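Local coordinates for protein acetylornithine aminotransferase (Aquifex aeolicus, PDB 2EH6) that catalyses the pyridoxal-phosphate-dependent transfer of an amino group from N(2)-acetyl-L-ornithine to 2-oxoglutarate, a step of arginine biosynthesis, at residues Val295-Leu306 with Leu357-Ile368. Numbering follows the deposited sequence.
Sequences VREVGNYFKEKL and LIIQKEHIDRAI
Y301 reaches across to D365, its OH giving a hydrogen bond of 2.6 Å to the syn lone pair of D365 OD1, with ring and carboxylate planes 64° apart. CG anti to the backbone N (chi1 -180°) sends the ring toward helix 361-374. The aliphatic chain of K361 lies over one face of that ring, CD 4.0 Å from its centroid, while K305 CG covers the opposite face near the rim. Extended beyond CG, K361 carries its NZ past the ring to E297 OE2, a salt bridge 3.5 Å long. Deeper in, I364 uses both branches: CG1 meets V298 CG1 at 3.6 Å and leads to CD1 over one face of the F302 ring, while CG2 packs 3.6 Å from F302 CD1. I368 CD1 comes within 3.6 Å of F302 CE1, near the ring plane. F302 is buried, meeting F33 and F353; Y301 is partly exposed. These side chains join helices 275-308 and 361-374, nearly parallel here at 21°, in the small domain of this class-III aminotransferase. A leucine in place of Y301 would probably leave D365 without its hydroxyl partner and K361 without a flat surface. Hydrocarbon packing thus carries the joint, and the marginal polar pairs probably add direction.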
# COMPACT_ATOMS: atom_id res chain seq x y z
N VAL A 295 -19.67 -21.37 -1.56
CA VAL A 295 -19.01 -20.95 -0.32
C VAL A 295 -19.92 -21.26 0.86
O VAL A 295 -19.48 -21.82 1.87
CB VAL A 295 -18.71 -19.43 -0.35
CG1 VAL A 295 -18.19 -18.98 1.00
CG2 VAL A 295 -17.69 -19.14 -1.45
N ARG A 296 -21.19 -20.90 0.73
CA ARG A 296 -22.17 -21.14 1.79
C ARG A 296 -22.33 -22.61 2.12
O ARG A 296 -22.34 -22.99 3.30
CB ARG A 296 -23.53 -20.55 1.41
CG ARG A 296 -23.60 -19.02 1.43
CD ARG A 296 -25.04 -18.53 1.35
NE ARG A 296 -25.66 -18.76 0.05
CZ ARG A 296 -25.57 -17.92 -0.99
NH1 ARG A 296 -24.90 -16.79 -0.87
NH2 ARG A 296 -26.17 -18.22 -2.13
N GLU A 297 -22.45 -23.45 1.09
CA GLU A 297 -22.64 -24.88 1.29
C GLU A 297 -21.42 -25.61 1.84
O GLU A 297 -21.52 -26.34 2.83
CB GLU A 297 -23.06 -25.56 -0.01
CG GLU A 297 -23.30 -27.05 0.14
CD GLU A 297 -23.75 -27.72 -1.14
OE1 GLU A 297 -24.78 -27.29 -1.71
OE2 GLU A 297 -23.08 -28.67 -1.58
N VAL A 298 -20.26 -25.42 1.21
CA VAL A 298 -19.05 -26.08 1.69
C VAL A 298 -18.70 -25.49 3.05
O VAL A 298 -18.21 -26.19 3.94
CB VAL A 298 -17.87 -25.87 0.71
CG1 VAL A 298 -16.69 -26.73 1.14
CG2 VAL A 298 -18.30 -26.23 -0.71
N GLY A 299 -18.98 -24.20 3.22
CA GLY A 299 -18.70 -23.53 4.48
C GLY A 299 -19.48 -24.13 5.64
O GLY A 299 -18.93 -24.36 6.72
N ASN A 300 -20.77 -24.37 5.43
CA ASN A 300 -21.61 -24.95 6.48
C ASN A 300 -21.16 -26.37 6.77
O ASN A 300 -21.14 -26.81 7.91
CB ASN A 300 -23.08 -24.94 6.06
CG ASN A 300 -23.62 -23.54 5.85
OD1 ASN A 300 -23.32 -22.63 6.63
ND2 ASN A 300 -24.42 -23.36 4.81
N TYR A 301 -20.79 -27.09 5.71
CA TYR A 301 -20.31 -28.46 5.83
C TYR A 301 -19.09 -28.47 6.75
O TYR A 301 -19.03 -29.22 7.72
CB TYR A 301 -19.90 -28.98 4.44
CG TYR A 301 -19.38 -30.40 4.43
CD1 TYR A 301 -20.26 -31.48 4.56
CD2 TYR A 301 -18.03 -30.67 4.26
CE1 TYR A 301 -19.79 -32.80 4.52
CE2 TYR A 301 -17.55 -31.98 4.22
CZ TYR A 301 -18.43 -33.03 4.35
OH TYR A 301 -17.97 -34.33 4.31
N PHE A 302 -18.12 -27.62 6.42
CA PHE A 302 -16.88 -27.50 7.19
C PHE A 302 -17.15 -27.15 8.65
O PHE A 302 -16.61 -27.77 9.56
CB PHE A 302 -15.98 -26.45 6.52
CG PHE A 302 -14.61 -26.31 7.14
CD1 PHE A 302 -14.05 -27.32 7.91
CD2 PHE A 302 -13.85 -25.17 6.89
CE1 PHE A 302 -12.76 -27.20 8.43
CE2 PHE A 302 -12.56 -25.04 7.41
CZ PHE A 302 -12.02 -26.05 8.17
N LYS A 303 -18.00 -26.15 8.88
CA LYS A 303 -18.32 -25.74 10.24
C LYS A 303 -18.88 -26.91 11.05
O LYS A 303 -18.49 -27.14 12.19
CB LYS A 303 -19.31 -24.57 10.23
CG LYS A 303 -19.49 -23.90 11.59
CD LYS A 303 -20.34 -22.64 11.48
CE LYS A 303 -20.43 -21.92 12.82
NZ LYS A 303 -21.24 -20.66 12.73
N GLU A 304 -19.79 -27.67 10.45
CA GLU A 304 -20.38 -28.81 11.14
C GLU A 304 -19.35 -29.88 11.49
O GLU A 304 -19.39 -30.44 12.58
CB GLU A 304 -21.51 -29.42 10.30
CG GLU A 304 -22.74 -28.54 10.21
CD GLU A 304 -23.22 -28.08 11.59
OE1 GLU A 304 -23.52 -28.94 12.44
OE2 GLU A 304 -23.28 -26.85 11.81
N LYS A 305 -18.44 -30.15 10.57
CA LYS A 305 -17.40 -31.15 10.81
C LYS A 305 -16.48 -30.69 11.94
O LYS A 305 -16.02 -31.49 12.75
CB LYS A 305 -16.58 -31.39 9.54
CG LYS A 305 -17.38 -31.95 8.38
CD LYS A 305 -18.05 -33.27 8.76
CE LYS A 305 -18.92 -33.80 7.64
NZ LYS A 305 -19.53 -35.12 7.97
N LEU A 306 -16.21 -29.39 11.99
CA LEU A 306 -15.36 -28.83 13.03
C LEU A 306 -16.04 -29.04 14.38
O LEU A 306 -15.38 -29.38 15.37
CB LEU A 306 -15.12 -27.34 12.79
CG LEU A 306 -14.16 -26.99 11.64
CD1 LEU A 306 -14.09 -25.49 11.47
CD2 LEU A 306 -12.78 -27.57 11.93
N LEU A 357 -11.70 -19.87 -1.78
CA LEU A 357 -13.14 -20.00 -1.92
C LEU A 357 -13.57 -21.11 -2.89
O LEU A 357 -14.76 -21.44 -2.96
CB LEU A 357 -13.76 -18.65 -2.30
CG LEU A 357 -13.41 -17.51 -1.32
CD1 LEU A 357 -14.18 -16.26 -1.70
CD2 LEU A 357 -13.74 -17.92 0.13
N ILE A 358 -12.62 -21.68 -3.61
CA ILE A 358 -12.91 -22.77 -4.55
C ILE A 358 -12.80 -24.13 -3.86
O ILE A 358 -12.95 -25.17 -4.49
CB ILE A 358 -11.94 -22.77 -5.74
CG1 ILE A 358 -10.50 -22.91 -5.23
CG2 ILE A 358 -12.11 -21.51 -6.56
CD1 ILE A 358 -9.47 -23.17 -6.32
N ILE A 359 -12.53 -24.12 -2.56
CA ILE A 359 -12.39 -25.35 -1.80
C ILE A 359 -13.64 -26.24 -1.93
O ILE A 359 -14.76 -25.74 -1.99
CB ILE A 359 -12.11 -25.04 -0.31
CG1 ILE A 359 -11.52 -26.26 0.38
CG2 ILE A 359 -13.38 -24.56 0.37
CD1 ILE A 359 -10.05 -26.50 0.07
N GLN A 360 -13.43 -27.56 -1.97
CA GLN A 360 -14.54 -28.51 -2.10
C GLN A 360 -14.64 -29.45 -0.90
O GLN A 360 -13.67 -29.61 -0.15
CB GLN A 360 -14.38 -29.32 -3.38
CG GLN A 360 -14.53 -28.48 -4.65
CD GLN A 360 -14.35 -29.30 -5.91
OE1 GLN A 360 -15.11 -30.24 -6.17
NE2 GLN A 360 -13.34 -28.95 -6.71
N LYS A 361 -15.80 -30.08 -0.73
CA LYS A 361 -16.03 -30.99 0.39
C LYS A 361 -14.95 -32.05 0.57
O LYS A 361 -14.53 -32.33 1.69
CB LYS A 361 -17.40 -31.65 0.26
CG LYS A 361 -18.55 -30.69 0.48
CD LYS A 361 -19.89 -31.40 0.51
CE LYS A 361 -21.01 -30.42 0.81
NZ LYS A 361 -22.33 -31.09 0.90
N GLU A 362 -14.51 -32.64 -0.54
CA GLU A 362 -13.47 -33.67 -0.48
C GLU A 362 -12.23 -33.11 0.20
O GLU A 362 -11.57 -33.80 0.97
CB GLU A 362 -13.11 -34.12 -1.90
CG GLU A 362 -12.02 -35.18 -1.95
CD GLU A 362 -11.52 -35.42 -3.37
OE1 GLU A 362 -10.89 -34.50 -3.94
OE2 GLU A 362 -11.76 -36.52 -3.91
N HIS A 363 -11.91 -31.85 -0.09
CA HIS A 363 -10.75 -31.17 0.49
C HIS A 363 -10.99 -30.91 1.98
O HIS A 363 -10.09 -31.07 2.80
CB HIS A 363 -10.51 -29.84 -0.22
CG HIS A 363 -10.15 -30.00 -1.67
ND1 HIS A 363 -10.41 -29.02 -2.61
CD2 HIS A 363 -9.52 -30.99 -2.33
CE1 HIS A 363 -9.95 -29.41 -3.78
NE2 HIS A 363 -9.40 -30.60 -3.64
N ILE A 364 -12.22 -30.51 2.31
CA ILE A 364 -12.58 -30.25 3.69
C ILE A 364 -12.35 -31.52 4.52
O ILE A 364 -11.79 -31.46 5.61
CB ILE A 364 -14.07 -29.83 3.81
CG1 ILE A 364 -14.30 -28.50 3.08
CG2 ILE A 364 -14.46 -29.71 5.28
CD1 ILE A 364 -13.47 -27.33 3.61
N ASP A 365 -12.78 -32.66 3.99
CA ASP A 365 -12.61 -33.93 4.69
C ASP A 365 -11.15 -34.20 4.98
O ASP A 365 -10.80 -34.66 6.07
CB ASP A 365 -13.20 -35.08 3.87
CG ASP A 365 -14.70 -34.99 3.72
OD1 ASP A 365 -15.35 -34.43 4.64
OD2 ASP A 365 -15.24 -35.48 2.71
N ARG A 366 -10.30 -33.91 4.00
CA ARG A 366 -8.86 -34.11 4.14
C ARG A 366 -8.34 -33.32 5.33
O ARG A 366 -7.62 -33.85 6.18
CB ARG A 366 -8.16 -33.64 2.86
CG ARG A 366 -8.60 -34.36 1.60
CD ARG A 366 -7.85 -35.65 1.42
NE ARG A 366 -6.42 -35.41 1.24
CZ ARG A 366 -5.50 -36.36 1.11
NH1 ARG A 366 -5.85 -37.64 1.14
NH2 ARG A 366 -4.22 -36.03 0.95
N ALA A 367 -8.71 -32.04 5.39
CA ALA A 367 -8.28 -31.18 6.48
C ALA A 367 -8.83 -31.65 7.82
O ALA A 367 -8.12 -31.66 8.83
CB ALA A 367 -8.72 -29.74 6.22
N ILE A 368 -10.10 -32.05 7.84
CA ILE A 368 -10.72 -32.53 9.06
C ILE A 368 -9.98 -33.75 9.60
O ILE A 368 -9.75 -33.86 10.80
CB ILE A 368 -12.20 -32.88 8.83
CG1 ILE A 368 -13.01 -31.61 8.56
CG2 ILE A 368 -12.76 -33.63 10.03
CD1 ILE A 368 -12.98 -30.60 9.71